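PDB 5HPZ: water-soluble chlorophyll protein from Brassicaceae, which binds chlorophyll in a water-soluble tetramer built on a Kunitz-type beta-trefoil fold, and probably tunes the pigment's spectrum by deforming its ring. Local coordinates for residues 32-37 with 41-46; 148-151 with 155-158. All blocks are in the same frame, centred on the assembly; numbering follows the deposited sequence. Where two conformers were deposited one is given.

In the fold
Both contacts lie on the chlorophyll side of the beta-trefoil. From the N terminus, interaction 1 comes first: 32-37 turns back on 41-46 and closes the hairpin of strands 30-33 and 44-47. Interaction 2 follows much later and closes the loop between strands 142-148 and 155-160. The two are in series, and neither encloses the other. Their centres lie about 9 Å apart, and they touch directly. The backbone pair I45 O and L157 N, 2.9 Å apart, probably joins strand 44-47 to strand 155-160 by a hydrogen bond. Both contacts reach the same chlorophyll, interaction 1 with P32 and its neighbours and interaction 2 with W151.

Interaction 1 (32-37 with 41-46); sequences PAAINI and CPLGIT. With 68G (13'2-hydroxyl-Chlorophyll a), chain C.
In I35, CG1 sits between the backbone N and the carbonyl carbon (chi1 60°), which sets CG2 beside the N. All three outer carbons of I35 lie against G44, CG2 closest, 3.6 Å from G44 CA. L43 has CG anti to its carbonyl carbon (chi1 -64°), and its two methyls part. CD1 meets P32 CB, while CD2 meets A34 CB at 4.2 Å. CD1 also lies by the pigment's CHC bridge and CMC methyl, and CD2 by the side group CAB-CBB.

The backbones pair antiparallel. A33 and G44 form a hydrogen-bonded pair: A33 N gives to G44 O at 2.9 Å, and G44 N gives to A33 O at 2.8 Å. P32 and I45 are the next, non-hydrogen-bonded pair. P32 CA makes a CA-H...O contact with G44 O, 3.4 Å. Past the strands a water bridges the loop, accepting from I35 N and donating to P42 O. C41 is joined to C90 by a disulfide.

P32, A33, A34, I37 and L43 belong to the chlorophyll pocket. The backbone carbonyl O of P32 is a ligand of the chlorophyll magnesium at 2.5 Å, and the proline ring lies against the macrocycle.

The hairpin of strands 30-33 and 44-47 packs on strand 111-113, where I113 meets both P32 and I45. Strand 155-160 adds Q156 against I35 and T46.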
ATOM      1  N   PRO A  32      14.051   5.975   5.902  1.00 24.86           N
ATOM      2  CA  PRO A  32      13.016   5.180   6.572  1.00 25.48           C
ATOM      3  C   PRO A  32      12.238   4.305   5.600  1.00 24.37           C
ATOM      4  O   PRO A  32      11.968   4.732   4.457  1.00 26.17           O
ATOM      5  CB  PRO A  32      12.057   6.238   7.145  1.00 26.61           C
ATOM      6  CG  PRO A  32      12.788   7.504   7.080  1.00 26.48           C
ATOM      7  CD  PRO A  32      13.728   7.405   5.940  1.00 25.61           C
ATOM      8  N   ALA A  33      11.799   3.142   6.070  1.00 23.45           N
ATOM      9  CA  ALA A  33      10.941   2.328   5.270  1.00 25.87           C
ATOM     10  C   ALA A  33      10.281   1.354   6.132  1.00 25.01           C
ATOM     11  O   ALA A  33      10.871   0.923   7.110  1.00 25.89           O
ATOM     12  CB  ALA A  33      11.733   1.595   4.193  1.00 26.52           C
ATOM     13  N   ALA A  34       9.049   0.996   5.784  1.00 23.64           N
ATOM     14  CA  ALA A  34       8.345   0.029   6.547  1.00 26.07           C
ATOM     15  C   ALA A  34       9.042  -1.340   6.406  1.00 30.54           C
ATOM     16  O   ALA A  34       9.477  -1.759   5.291  1.00 30.98           O
ATOM     17  CB  ALA A  34       6.870  -0.048   6.172  1.00 30.41           C
ATOM     18  N   ILE A  35       9.253  -1.955   7.562  1.00 27.26           N
ATOM     19  CA  ILE A  35       9.841  -3.313   7.597  1.00 27.25           C
ATOM     20  C   ILE A  35       8.844  -4.367   7.982  1.00 28.15           C
ATOM     21  O   ILE A  35       9.083  -5.530   7.789  1.00 32.88           O
ATOM     22  CB  ILE A  35      11.110  -3.376   8.465  1.00 26.16           C
ATOM     23  CG1 ILE A  35      10.891  -2.978   9.934  1.00 29.69           C
ATOM     24  CG2 ILE A  35      12.207  -2.500   7.831  1.00 27.47           C
ATOM     25  CD1 ILE A  35      12.151  -3.237  10.763  1.00 31.32           C
ATOM     26  N   ASN A  36       7.694  -3.954   8.460  1.00 28.54           N
ATOM     27  CA  ASN A  36       6.566  -4.830   8.685  1.00 33.02           C
ATOM     28  C   ASN A  36       5.338  -4.243   7.948  1.00 31.97           C
ATOM     29  O   ASN A  36       5.284  -3.053   7.667  1.00 33.54           O
ATOM     30  CB  ASN A  36       6.322  -4.953  10.195  1.00 32.47           C
ATOM     31  CG  ASN A  36       7.392  -5.773  10.847  1.00 36.66           C
ATOM     32  OD1 ASN A  36       7.545  -6.904  10.505  1.00 35.27           O
ATOM     33  ND2 ASN A  36       8.198  -5.173  11.682  1.00 33.29           N
ATOM     34  N   ILE A  37       4.365  -5.082   7.652  1.00 29.68           N
ATOM     35  CA  ILE A  37       3.170  -4.651   6.931  1.00 28.46           C
ATOM     36  C   ILE A  37       2.118  -4.045   7.826  1.00 30.71           C
ATOM     37  O   ILE A  37       1.713  -2.903   7.672  1.00 28.45           O
ATOM     38  CB  ILE A  37       2.574  -5.786   6.092  1.00 32.21           C
ATOM     39  CG1 ILE A  37       3.635  -6.249   5.064  1.00 33.05           C
ATOM     40  CG2 ILE A  37       1.298  -5.273   5.443  1.00 34.15           C
ATOM     41  CD1 ILE A  37       3.256  -7.446   4.234  1.00 38.67           C
ATOM     42  N   CYS A  41       4.384   0.583  11.959  1.00 29.21           N
ATOM     43  CA  CYS A  41       5.176   1.335  12.925  1.00 29.34           C
ATOM     44  C   CYS A  41       5.698   0.390  14.007  1.00 27.78           C
ATOM     45  O   CYS A  41       4.986  -0.496  14.395  1.00 28.32           O
ATOM     46  CB  CYS A  41       4.271   2.323  13.614  1.00 33.43           C
ATOM     47  SG  CYS A  41       3.516   3.501  12.498  1.00 33.38           S
ATOM     48  N   PRO A  42       6.883   0.606  14.541  1.00 27.76           N
ATOM     49  CA  PRO A  42       7.871   1.595  14.051  1.00 26.53           C
ATOM     50  C   PRO A  42       8.492   1.216  12.724  1.00 25.32           C
ATOM     51  O   PRO A  42       8.562   0.045  12.393  1.00 26.23           O
ATOM     52  CB  PRO A  42       8.992   1.539  15.112  1.00 30.07           C
ATOM     53  CG  PRO A  42       8.847   0.204  15.786  1.00 29.81           C
ATOM     54  CD  PRO A  42       7.438  -0.317  15.572  1.00 32.71           C
ATOM     55  N   LEU A  43       8.856   2.229  11.955  1.00 25.91           N
ATOM     56  CA  LEU A  43       9.527   2.106  10.701  1.00 23.83           C
ATOM     57  C   LEU A  43      10.932   1.564  10.880  1.00 26.78           C
ATOM     58  O   LEU A  43      11.585   1.753  11.956  1.00 27.05           O
ATOM     59  CB  LEU A  43       9.653   3.476  10.058  1.00 24.34           C
ATOM     60  CG  LEU A  43       8.328   4.129   9.707  1.00 25.53           C
ATOM     61  CD1 LEU A  43       8.635   5.508   9.185  1.00 27.15           C
ATOM     62  CD2 LEU A  43       7.557   3.323   8.635  1.00 25.66           C
ATOM     63  N   GLY A  44      11.424   0.922   9.814  1.00 24.71           N
ATOM     64  CA  GLY A  44      12.794   0.448   9.774  1.00 23.89           C
ATOM     65  C   GLY A  44      13.608   1.428   8.994  1.00 25.24           C
ATOM     66  O   GLY A  44      13.098   2.464   8.542  1.00 24.28           O
ATOM     67  N   ILE A  45      14.871   1.079   8.788  1.00 22.13           N
ATOM     68  CA  ILE A  45      15.786   1.847   8.020  1.00 23.98           C
ATOM     69  C   ILE A  45      16.427   0.974   6.940  1.00 23.37           C
ATOM     70  O   ILE A  45      16.918  -0.118   7.227  1.00 24.70           O
ATOM     71  CB  ILE A  45      16.888   2.454   8.906  1.00 22.66           C
ATOM     72  CG1 ILE A  45      16.265   3.176  10.095  1.00 23.93           C
ATOM     73  CG2 ILE A  45      17.743   3.368   8.054  1.00 25.01           C
ATOM     74  CD1 ILE A  45      17.273   3.690  11.108  1.00 23.41           C
ATOM     75  N   THR A  46      16.333   1.406   5.686  0.52 24.16           N
ATOM     76  CA  THR A  46      16.947   0.672   4.578  0.52 25.90           C
ATOM     77  C   THR A  46      17.828   1.560   3.777  1.00 26.96           C
ATOM     78  O   THR A  46      17.721   2.798   3.855  1.00 27.89           O
ATOM     79  CB  THR A  46      15.950   0.046   3.581  0.52 25.62           C
ATOM     80  OG1 THR A  46      15.129   1.066   2.948  0.52 26.83           O
ATOM     81  CG2 THR A  46      15.118  -0.985   4.265  0.52 26.05           C
TER
HETATM   82  C1  68G C1001      12.925   1.625  -4.114  1.00 44.48           C
HETATM   83  C2  68G C1001      11.818   2.254  -4.970  1.00 44.10           C
HETATM   84  C3  68G C1001      10.724   1.375  -5.390  1.00 47.13           C
HETATM   85  C4  68G C1001      10.879  -0.050  -4.966  1.00 55.61           C
HETATM   86  C5  68G C1001       9.574   1.801  -6.306  1.00 47.69           C
HETATM   87  C6  68G C1001       8.533   2.605  -5.593  1.00 48.52           C
HETATM   88  C7  68G C1001       7.943   1.916  -4.409  1.00 46.13           C
HETATM   89  C8  68G C1001       6.647   2.653  -4.140  1.00 47.45           C
HETATM   90  C9  68G C1001       6.846   4.108  -3.647  1.00 46.45           C
HETATM   91  C10 68G C1001       5.918   1.917  -3.046  1.00 49.72           C
HETATM   92  C11 68G C1001       4.806   1.212  -3.703  1.00 53.71           C
HETATM   93  C12 68G C1001       4.036   0.664  -2.509  1.00 55.18           C
HETATM   94  C13 68G C1001       3.754  -0.801  -2.841  1.00 56.33           C
HETATM   95  C14 68G C1001       2.984  -0.932  -4.184  1.00 54.50           C
HETATM   96  C15 68G C1001       2.952  -1.372  -1.652  1.00 51.60           C
HETATM   97  C16 68G C1001       3.090  -2.890  -1.586  1.00 53.15           C
HETATM   98  C17 68G C1001       2.277  -3.236  -0.349  1.00 47.11           C
HETATM   99  C18 68G C1001       2.316  -4.723  -0.255  1.00 46.71           C
HETATM  100  C19 68G C1001       2.128  -5.119   1.190  1.00 44.22           C
HETATM  101  C20 68G C1001       1.112  -5.246  -1.041  1.00 54.19           C
HETATM  102  O2A 68G C1001      12.450   1.041  -2.852  1.00 39.43           O
HETATM  103  CGA 68G C1001      13.505   1.116  -1.998  1.00 38.20           C
HETATM  104  O1A 68G C1001      14.667   1.411  -2.318  1.00 39.29           O
HETATM  105  CBA 68G C1001      13.150   0.883  -0.573  1.00 34.79           C
HETATM  106  CAA 68G C1001      12.959   2.299   0.062  1.00 31.43           C
HETATM  107  C2A 68G C1001      11.663   3.035  -0.421  1.00 27.08           C
HETATM  108  C3A 68G C1001      10.493   2.328   0.127  1.00 26.11           C
HETATM  109  CMA 68G C1001       9.458   2.393  -0.955  1.00 26.54           C
HETATM  110  C4A 68G C1001       9.995   3.111   1.261  1.00 24.12           C
HETATM  111  CHB 68G C1001       8.964   2.813   2.049  1.00 23.29           C
HETATM  112  NA  68G C1001      10.698   4.220   1.281  1.00 23.88           N
HETATM  113  C1A 68G C1001      11.600   4.280   0.291  1.00 26.70           C
HETATM  114  CHA 68G C1001      12.348   5.377   0.091  1.00 28.79           C
HETATM  115  CBD 68G C1001      13.264   5.708  -0.967  1.00 31.34           C
HETATM  116  CGD 68G C1001      12.647   5.615  -2.283  1.00 33.93           C
HETATM  117  O1D 68G C1001      13.197   5.022  -3.240  1.00 35.19           O
HETATM  118  O2D 68G C1001      11.432   6.188  -2.428  1.00 30.19           O
HETATM  119  CED 68G C1001      10.902   6.031  -3.726  1.00 34.20           C
HETATM  120  O   68G C1001      14.347   4.864  -1.079  1.00 32.87           O
HETATM  121  CAD 68G C1001      13.704   7.046  -0.680  1.00 33.22           C
HETATM  122  OBD 68G C1001      14.581   7.659  -1.357  1.00 32.34           O
HETATM  123  C3D 68G C1001      13.057   7.486   0.442  1.00 32.33           C
HETATM  124  C2D 68G C1001      12.816   8.459   1.364  1.00 31.17           C
HETATM  125  CMD 68G C1001      13.400   9.697   1.365  1.00 31.30           C
HETATM  126  C4D 68G C1001      12.274   6.485   0.846  1.00 29.60           C
HETATM  127  ND  68G C1001      11.566   6.796   1.917  1.00 31.68           N
HETATM  128  C1D 68G C1001      11.899   8.052   2.266  1.00 29.67           C
HETATM  129  CHD 68G C1001      11.361   8.739   3.347  1.00 30.72           C
HETATM  130  C4C 68G C1001      10.389   8.402   4.216  1.00 28.83           C
HETATM  131  NC  68G C1001       9.812   7.161   4.229  1.00 34.63           N
HETATM  132 MG   68G C1001      10.227   5.656   2.903  1.00 35.04          MG
HETATM  133  C3C 68G C1001       9.808   9.087   5.249  1.00 30.03           C
HETATM  134  CAC 68G C1001      10.100  10.508   5.675  1.00 32.88           C
HETATM  135  CBC 68G C1001       9.225  11.379   4.707  1.00 32.26           C
HETATM  136  C2C 68G C1001       8.892   8.288   5.838  1.00 33.14           C
HETATM  137  CMC 68G C1001       8.125   8.652   6.890  1.00 32.25           C
HETATM  138  C1C 68G C1001       8.884   7.079   5.202  1.00 27.77           C
HETATM  139  CHC 68G C1001       8.140   5.983   5.417  1.00 29.89           C
HETATM  140  C4B 68G C1001       7.922   4.913   4.620  1.00 28.66           C
HETATM  141  NB  68G C1001       8.787   4.508   3.680  1.00 27.10           N
HETATM  142  C1B 68G C1001       8.305   3.434   3.056  1.00 27.60           C
HETATM  143  C2B 68G C1001       7.092   3.162   3.617  1.00 29.05           C
HETATM  144  CMB 68G C1001       6.277   2.142   3.250  1.00 26.53           C
HETATM  145  C3B 68G C1001       6.892   4.043   4.612  1.00 28.09           C
HETATM  146  CAB 68G C1001       5.859   4.247   5.448  1.00 27.20           C
HETATM  147  CBB 68G C1001       4.830   3.233   5.903  1.00 28.15           C
HETATM  148  O   HOH W   1       7.818  -1.236   9.844  1.00 26.75           O

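Interaction 2 (148-151 with 155-158); sequences PGPW and PQLI. With 68G (13'2-hydroxyl-Chlorophyll a), chain C.
G149 and Q156 face each other across a short loop of the beta-trefoil, between antiparallel strands 142-148 and 155-160. The backbone contact is slight. P148 and P155 form an antiparallel non-hydrogen-bonded pair with CA atoms 4.6 Å apart, and their rings turn away from each other. No hydrogen bond crosses between the two segments. Strand 155-160 also bonds by its backbone to strand 44-47, P155 with Q47.

Van der Waals contact comes from Q156. Its CG is anti to the backbone N (chi1 171°), and the extended chain carries the amide to the loop. Q156 CB lies 3.9 Å from G149 CA. The side chains of Q156 and P150 cross at about a right angle.

Pigment contact falls to W151. One face of its indole lies against the chlorophyll, with C3A 3.9 Å above the plane and over the ring centre. W151 CB lies 3.5 Å from chlorophyll CBA. Its NE1 is hydrogen-bonded to A34 O, which fixes how the indole is turned. A leucine at W151 would probably leave A34 O without this donor and open a gap against C3A and CMA. Against the loop, Q156 ends with OE1 3.6 Å from P150 CD.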
ATOM      1  N   PRO A 148      19.533  -8.466   3.540  1.00 33.09           N
ATOM      2  CA  PRO A 148      18.570  -8.122   2.496  1.00 30.77           C
ATOM      3  C   PRO A 148      17.196  -7.925   3.105  1.00 31.79           C
ATOM      4  O   PRO A 148      16.720  -8.816   3.800  1.00 25.49           O
ATOM      5  CB  PRO A 148      18.597  -9.358   1.560  1.00 34.90           C
ATOM      6  CG  PRO A 148      19.959  -9.956   1.771  1.00 36.76           C
ATOM      7  CD  PRO A 148      20.171  -9.778   3.266  1.00 37.02           C
ATOM      8  N   GLY A 149      16.545  -6.782   2.797  1.00 27.59           N
ATOM      9  CA  GLY A 149      15.292  -6.430   3.386  1.00 29.09           C
ATOM     10  C   GLY A 149      14.137  -6.701   2.455  1.00 30.71           C
ATOM     11  O   GLY A 149      14.344  -7.259   1.358  1.00 28.03           O
ATOM     12  N   PRO A 150      12.921  -6.272   2.863  1.00 28.61           N
ATOM     13  CA  PRO A 150      11.684  -6.569   2.166  1.00 28.74           C
ATOM     14  C   PRO A 150      11.397  -5.767   0.881  1.00 25.99           C
ATOM     15  O   PRO A 150      10.467  -6.113   0.173  1.00 27.58           O
ATOM     16  CB  PRO A 150      10.604  -6.281   3.241  1.00 30.05           C
ATOM     17  CG  PRO A 150      11.234  -5.342   4.157  1.00 30.67           C
ATOM     18  CD  PRO A 150      12.692  -5.592   4.146  1.00 30.21           C
ATOM     19  N   TRP A 151      12.161  -4.714   0.596  1.00 25.83           N
ATOM     20  CA  TRP A 151      11.920  -3.920  -0.610  1.00 26.72           C
ATOM     21  C   TRP A 151      12.886  -4.343  -1.691  1.00 24.70           C
ATOM     22  O   TRP A 151      13.969  -3.781  -1.819  1.00 27.17           O
ATOM     23  CB  TRP A 151      12.095  -2.395  -0.318  1.00 28.60           C
ATOM     24  CG  TRP A 151      11.070  -1.926   0.624  1.00 27.51           C
ATOM     25  CD1 TRP A 151      11.176  -1.860   1.987  1.00 27.07           C
ATOM     26  CD2 TRP A 151       9.727  -1.542   0.304  1.00 27.10           C
ATOM     27  NE1 TRP A 151       9.973  -1.462   2.536  1.00 26.79           N
ATOM     28  CE2 TRP A 151       9.082  -1.226   1.521  1.00 28.45           C
ATOM     29  CE3 TRP A 151       9.027  -1.390  -0.880  1.00 28.10           C
ATOM     30  CZ2 TRP A 151       7.761  -0.815   1.575  1.00 30.07           C
ATOM     31  CZ3 TRP A 151       7.718  -0.989  -0.826  1.00 33.01           C
ATOM     32  CH2 TRP A 151       7.099  -0.680   0.401  1.00 31.09           C
ATOM     33  N   PRO A 155      19.220  -3.391   1.217  1.00 27.75           N
ATOM     34  CA  PRO A 155      19.791  -3.686   2.550  1.00 29.96           C
ATOM     35  C   PRO A 155      19.021  -3.021   3.714  1.00 29.55           C
ATOM     36  O   PRO A 155      18.743  -1.814   3.650  1.00 29.37           O
ATOM     37  CB  PRO A 155      21.168  -3.091   2.465  1.00 27.79           C
ATOM     38  CG  PRO A 155      21.515  -3.202   1.017  1.00 32.05           C
ATOM     39  CD  PRO A 155      20.253  -2.945   0.262  1.00 29.83           C
ATOM     40  N   GLN A 156      18.639  -3.810   4.704  1.00 26.40           N
ATOM     41  CA  GLN A 156      17.942  -3.293   5.862  1.00 27.76           C
ATOM     42  C   GLN A 156      18.903  -3.267   7.033  1.00 29.44           C
ATOM     43  O   GLN A 156      19.656  -4.248   7.228  1.00 25.47           O
ATOM     44  CB  GLN A 156      16.798  -4.208   6.173  1.00 27.17           C
ATOM     45  CG  GLN A 156      16.158  -3.863   7.460  1.00 31.86           C
ATOM     46  CD  GLN A 156      15.172  -4.884   7.904  1.00 33.63           C
ATOM     47  OE1 GLN A 156      14.676  -5.683   7.127  1.00 33.43           O
ATOM     48  NE2 GLN A 156      14.874  -4.857   9.186  1.00 43.38           N
ATOM     49  N   LEU A 157      18.851  -2.205   7.847  1.00 26.09           N
ATOM     50  CA  LEU A 157      19.762  -2.078   8.956  1.00 25.15           C
ATOM     51  C   LEU A 157      19.344  -2.922  10.073  1.00 23.50           C
ATOM     52  O   LEU A 157      18.192  -2.878  10.482  1.00 29.19           O
ATOM     53  CB  LEU A 157      19.894  -0.649   9.471  1.00 25.82           C
ATOM     54  CG  LEU A 157      20.947   0.198   8.786  1.00 25.99           C
ATOM     55  CD1 LEU A 157      20.648   0.384   7.284  1.00 29.72           C
ATOM     56  CD2 LEU A 157      21.060   1.522   9.482  1.00 25.91           C
ATOM     57  N   ILE A 158      20.325  -3.656  10.614  1.00 26.37           N
ATOM     58  CA  ILE A 158      20.215  -4.383  11.874  1.00 26.20           C
ATOM     59  C   ILE A 158      21.437  -4.165  12.762  1.00 28.01           C
ATOM     60  O   ILE A 158      22.438  -3.607  12.343  1.00 32.31           O
ATOM     61  CB  ILE A 158      20.115  -5.875  11.617  1.00 31.69           C
ATOM     62  CG1 ILE A 158      21.390  -6.337  10.909  1.00 33.42           C
ATOM     63  CG2 ILE A 158      18.823  -6.181  10.858  1.00 32.14           C
ATOM     64  CD1 ILE A 158      21.265  -7.679  10.251  1.00 39.25           C
TER
HETATM   65  C1  68G C1001      12.925   1.625  -4.114  1.00 44.48           C
HETATM   66  C2  68G C1001      11.818   2.254  -4.970  1.00 44.10           C
HETATM   67  C3  68G C1001      10.724   1.375  -5.390  1.00 47.13           C
HETATM   68  C4  68G C1001      10.879  -0.050  -4.966  1.00 55.61           C
HETATM   69  C5  68G C1001       9.574   1.801  -6.306  1.00 47.69           C
HETATM   70  C6  68G C1001       8.533   2.605  -5.593  1.00 48.52           C
HETATM   71  C7  68G C1001       7.943   1.916  -4.409  1.00 46.13           C
HETATM   72  C8  68G C1001       6.647   2.653  -4.140  1.00 47.45           C
HETATM   73  C9  68G C1001       6.846   4.108  -3.647  1.00 46.45           C
HETATM   74  C10 68G C1001       5.918   1.917  -3.046  1.00 49.72           C
HETATM   75  C11 68G C1001       4.806   1.212  -3.703  1.00 53.71           C
HETATM   76  C12 68G C1001       4.036   0.664  -2.509  1.00 55.18           C
HETATM   77  C13 68G C1001       3.754  -0.801  -2.841  1.00 56.33           C
HETATM   78  C14 68G C1001       2.984  -0.932  -4.184  1.00 54.50           C
HETATM   79  C15 68G C1001       2.952  -1.372  -1.652  1.00 51.60           C
HETATM   80  C16 68G C1001       3.090  -2.890  -1.586  1.00 53.15           C
HETATM   81  C17 68G C1001       2.277  -3.236  -0.349  1.00 47.11           C
HETATM   82  C18 68G C1001       2.316  -4.723  -0.255  1.00 46.71           C
HETATM   83  C19 68G C1001       2.128  -5.119   1.190  1.00 44.22           C
HETATM   84  C20 68G C1001       1.112  -5.246  -1.041  1.00 54.19           C
HETATM   85  O2A 68G C1001      12.450   1.041  -2.852  1.00 39.43           O
HETATM   86  CGA 68G C1001      13.505   1.116  -1.998  1.00 38.20           C
HETATM   87  O1A 68G C1001      14.667   1.411  -2.318  1.00 39.29           O
HETATM   88  CBA 68G C1001      13.150   0.883  -0.573  1.00 34.79           C
HETATM   89  CAA 68G C1001      12.959   2.299   0.062  1.00 31.43           C
HETATM   90  C2A 68G C1001      11.663   3.035  -0.421  1.00 27.08           C
HETATM   91  C3A 68G C1001      10.493   2.328   0.127  1.00 26.11           C
HETATM   92  CMA 68G C1001       9.458   2.393  -0.955  1.00 26.54           C
HETATM   93  C4A 68G C1001       9.995   3.111   1.261  1.00 24.12           C
HETATM   94  CHB 68G C1001       8.964   2.813   2.049  1.00 23.29           C
HETATM   95  NA  68G C1001      10.698   4.220   1.281  1.00 23.88           N
HETATM   96  C1A 68G C1001      11.600   4.280   0.291  1.00 26.70           C
HETATM   97  CHA 68G C1001      12.348   5.377   0.091  1.00 28.79           C
HETATM   98  CBD 68G C1001      13.264   5.708  -0.967  1.00 31.34           C
HETATM   99  CGD 68G C1001      12.647   5.615  -2.283  1.00 33.93           C
HETATM  100  O1D 68G C1001      13.197   5.022  -3.240  1.00 35.19           O
HETATM  101  O2D 68G C1001      11.432   6.188  -2.428  1.00 30.19           O
HETATM  102  CED 68G C1001      10.902   6.031  -3.726  1.00 34.20           C
HETATM  103  O   68G C1001      14.347   4.864  -1.079  1.00 32.87           O
HETATM  104  CAD 68G C1001      13.704   7.046  -0.680  1.00 33.22           C
HETATM  105  OBD 68G C1001      14.581   7.659  -1.357  1.00 32.34           O
HETATM  106  C3D 68G C1001      13.057   7.486   0.442  1.00 32.33           C
HETATM  107  C2D 68G C1001      12.816   8.459   1.364  1.00 31.17           C
HETATM  108  CMD 68G C1001      13.400   9.697   1.365  1.00 31.30           C
HETATM  109  C4D 68G C1001      12.274   6.485   0.846  1.00 29.60           C
HETATM  110  ND  68G C1001      11.566   6.796   1.917  1.00 31.68           N
HETATM  111  C1D 68G C1001      11.899   8.052   2.266  1.00 29.67           C
HETATM  112  CHD 68G C1001      11.361   8.739   3.347  1.00 30.72           C
HETATM  113  C4C 68G C1001      10.389   8.402   4.216  1.00 28.83           C
HETATM  114  NC  68G C1001       9.812   7.161   4.229  1.00 34.63           N
HETATM  115 MG   68G C1001      10.227   5.656   2.903  1.00 35.04          MG
HETATM  116  C3C 68G C1001       9.808   9.087   5.249  1.00 30.03           C
HETATM  117  CAC 68G C1001      10.100  10.508   5.675  1.00 32.88           C
HETATM  118  CBC 68G C1001       9.225  11.379   4.707  1.00 32.26           C
HETATM  119  C2C 68G C1001       8.892   8.288   5.838  1.00 33.14           C
HETATM  120  CMC 68G C1001       8.125   8.652   6.890  1.00 32.25           C
HETATM  121  C1C 68G C1001       8.884   7.079   5.202  1.00 27.77           C
HETATM  122  CHC 68G C1001       8.140   5.983   5.417  1.00 29.89           C
HETATM  123  C4B 68G C1001       7.922   4.913   4.620  1.00 28.66           C
HETATM  124  NB  68G C1001       8.787   4.508   3.680  1.00 27.10           N
HETATM  125  C1B 68G C1001       8.305   3.434   3.056  1.00 27.60           C
HETATM  126  C2B 68G C1001       7.092   3.162   3.617  1.00 29.05           C
HETATM  127  CMB 68G C1001       6.277   2.142   3.250  1.00 26.53           C
HETATM  128  C3B 68G C1001       6.892   4.043   4.612  1.00 28.09           C
HETATM  129  CAB 68G C1001       5.859   4.247   5.448  1.00 27.20           C
HETATM  130  CBB 68G C1001       4.830   3.233   5.903  1.00 28.15           C